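Sensor protein (Pseudomonas syringae pv. tomato, PDB 2R8R) is the N-terminal, P-loop NTPase-like region of KdpD, a membrane sensor that probably autophosphorylates a histidine with ATP in a two-component system. Local coordinates at residues Arg102-Lys105 with Arg106-Ile110. Residues are numbered along the deposited sequence; the frame is centred on the assembly and turned at random.
Sequences RHTK and RWQDI
H103 and D109 meet where the loop running in from strand 87-90 turns into helix 106-115. The imidazole donates from ND1 to OD1 of D109 over 2.7 Å, nearly straight at 163°; the carboxylate oxygen lies almost in the ring plane and accepts the hydrogen bond on its anti lone pair. Ring and carboxylate planes are turned 49° apart. With CG anti to its carbonyl carbon (chi1 -54°), the histidine swings its ring over the first turn of the helix, where CB of Q108 sits over one face, 4.0 Å from the ring centroid, as a CH-pi contact. The aliphatic part of Q108 is thus packed on the imidazole while its amide reaches back along the loop: OE1 accepts the backbone N of K105 at 3.2 Å, the donor standing well above the carbonyl plane. A side chain three residues on thus accepts the amide of the N-cap residue, as in one half of a capping box, at the start of the helix leading to parallel strand 119-125 of the P-loop NTPase-like domain. A weak bond from N of Q108 to O of K105 closes the same turn. On another side of the cap, CB of K105 rests over the five-membered ring of W107, 3.8 Å from its centroid. The lysine chain then bends at chi2 and chi3, carrying NZ away to A94, T96 and T147.

Toward exposed T104, direct packing gives way to water: one molecule joins N of H103 to OD1 of D109, another joins N of T104 to NE2 of Q108. D109 itself is buried, and its OD2 has a weak bond from N97. Two donors on OD1 would probably stabilise the carboxylate form of D109. The ND1-OD1 bond requires a hydrogen on ND1, and the nearby carboxylate may raise the ring's pKa; with the OE1-N bond, it links loop to helix.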
loop_
_atom_site.group_PDB
_atom_site.type_symbol
_atom_site.label_atom_id
_atom_site.label_comp_id
_atom_site.label_asym_id
_atom_site.label_seq_id
_atom_site.Cartn_x
_atom_site.Cartn_y
_atom_site.Cartn_z
ATOM N N ARG A 102 -16.318 8.828 4.842
ATOM C CA ARG A 102 -16.361 9.223 6.239
ATOM C C ARG A 102 -15.061 9.845 6.714
ATOM O O ARG A 102 -15.106 10.815 7.450
ATOM C CB ARG A 102 -16.698 8.018 7.080
ATOM C CG ARG A 102 -16.898 8.280 8.527
ATOM C CD ARG A 102 -17.096 6.931 9.222
ATOM N NE ARG A 102 -17.398 7.135 10.618
ATOM C CZ ARG A 102 -18.624 7.313 11.127
ATOM N NH1 ARG A 102 -18.763 7.478 12.430
ATOM N NH2 ARG A 102 -19.704 7.336 10.351
ATOM N N HIS A 103 -13.926 9.281 6.308
ATOM C CA HIS A 103 -12.614 9.792 6.639
ATOM C C HIS A 103 -11.912 10.359 5.405
ATOM O O HIS A 103 -12.133 9.922 4.264
ATOM C CB HIS A 103 -11.734 8.680 7.176
ATOM C CG HIS A 103 -12.327 7.943 8.332
ATOM N ND1 HIS A 103 -12.407 6.570 8.373
ATOM C CD2 HIS A 103 -12.928 8.392 9.454
ATOM C CE1 HIS A 103 -12.969 6.210 9.506
ATOM N NE2 HIS A 103 -13.319 7.299 10.166
ATOM N N THR A 104 -11.057 11.335 5.660
ATOM C CA THR A 104 -10.174 11.925 4.660
ATOM C C THR A 104 -9.186 10.908 4.087
ATOM O O THR A 104 -8.974 10.840 2.863
ATOM C CB THR A 104 -9.427 13.121 5.294
ATOM O OG1 THR A 104 -10.403 14.097 5.707
ATOM C CG2 THR A 104 -8.437 13.794 4.291
ATOM N N LYS A 105 -8.608 10.101 4.977
ATOM C CA LYS A 105 -7.477 9.263 4.666
ATOM C C LYS A 105 -7.793 7.810 4.945
ATOM O O LYS A 105 -8.485 7.473 5.910
ATOM C CB LYS A 105 -6.270 9.679 5.518
ATOM C CG LYS A 105 -5.689 11.055 5.255
ATOM C CD LYS A 105 -5.136 11.326 3.845
ATOM C CE LYS A 105 -3.820 10.596 3.570
ATOM N NZ LYS A 105 -3.023 10.992 2.323
ATOM N N ARG A 106 -7.237 6.931 4.125
ATOM C CA ARG A 106 -7.354 5.489 4.348
ATOM C C ARG A 106 -6.671 5.004 5.627
ATOM O O ARG A 106 -7.134 4.058 6.201
ATOM C CB ARG A 106 -6.834 4.739 3.151
ATOM C CG ARG A 106 -6.951 3.235 3.239
ATOM C CD ARG A 106 -6.519 2.624 1.908
ATOM N NE ARG A 106 -7.553 2.791 0.895
ATOM C CZ ARG A 106 -7.409 2.457 -0.383
ATOM N NH1 ARG A 106 -6.254 1.933 -0.818
ATOM N NH2 ARG A 106 -8.433 2.636 -1.232
ATOM N N TRP A 107 -5.597 5.664 6.082
ATOM C CA TRP A 107 -4.992 5.333 7.364
ATOM C C TRP A 107 -5.990 5.451 8.520
ATOM O O TRP A 107 -5.951 4.636 9.417
ATOM C CB TRP A 107 -3.679 6.083 7.642
ATOM C CG TRP A 107 -3.722 7.581 7.907
ATOM C CD1 TRP A 107 -3.347 8.564 7.042
ATOM C CD2 TRP A 107 -4.080 8.245 9.134
ATOM N NE1 TRP A 107 -3.463 9.799 7.643
ATOM C CE2 TRP A 107 -3.933 9.637 8.916
ATOM C CE3 TRP A 107 -4.521 7.803 10.389
ATOM C CZ2 TRP A 107 -4.214 10.586 9.905
ATOM C CZ3 TRP A 107 -4.802 8.745 11.370
ATOM C CH2 TRP A 107 -4.653 10.116 11.118
ATOM N N GLN A 108 -6.914 6.411 8.454
ATOM C CA GLN A 108 -7.998 6.515 9.445
ATOM C C GLN A 108 -8.983 5.367 9.380
ATOM O O GLN A 108 -9.478 4.932 10.406
ATOM C CB GLN A 108 -8.780 7.812 9.270
ATOM C CG GLN A 108 -8.004 9.033 9.538
ATOM C CD GLN A 108 -8.770 10.276 9.135
ATOM O OE1 GLN A 108 -8.491 10.839 8.096
ATOM N NE2 GLN A 108 -9.780 10.681 9.945
ATOM N N ASP A 109 -9.312 4.916 8.177
ATOM C CA ASP A 109 -10.086 3.701 7.986
ATOM C C ASP A 109 -9.442 2.518 8.714
ATOM O O ASP A 109 -10.094 1.756 9.411
ATOM C CB ASP A 109 -10.167 3.320 6.501
ATOM C CG ASP A 109 -10.988 4.306 5.637
ATOM O OD1 ASP A 109 -11.605 5.288 6.155
ATOM O OD2 ASP A 109 -11.015 4.046 4.413
ATOM N N ILE A 110 -8.136 2.378 8.517
ATOM C CA ILE A 110 -7.332 1.379 9.171
ATOM C C ILE A 110 -7.339 1.516 10.689
ATOM O O ILE A 110 -7.489 0.529 11.396
ATOM C CB ILE A 110 -5.862 1.395 8.613
ATOM C CG1 ILE A 110 -5.861 0.809 7.191
ATOM C CG2 ILE A 110 -4.955 0.658 9.545
ATOM C CD1 ILE A 110 -4.620 1.066 6.359
HETATM O O HOH W 1 -13.852 6.496 5.083
HETATM O O HOH W 2 -11.441 12.866 8.120
#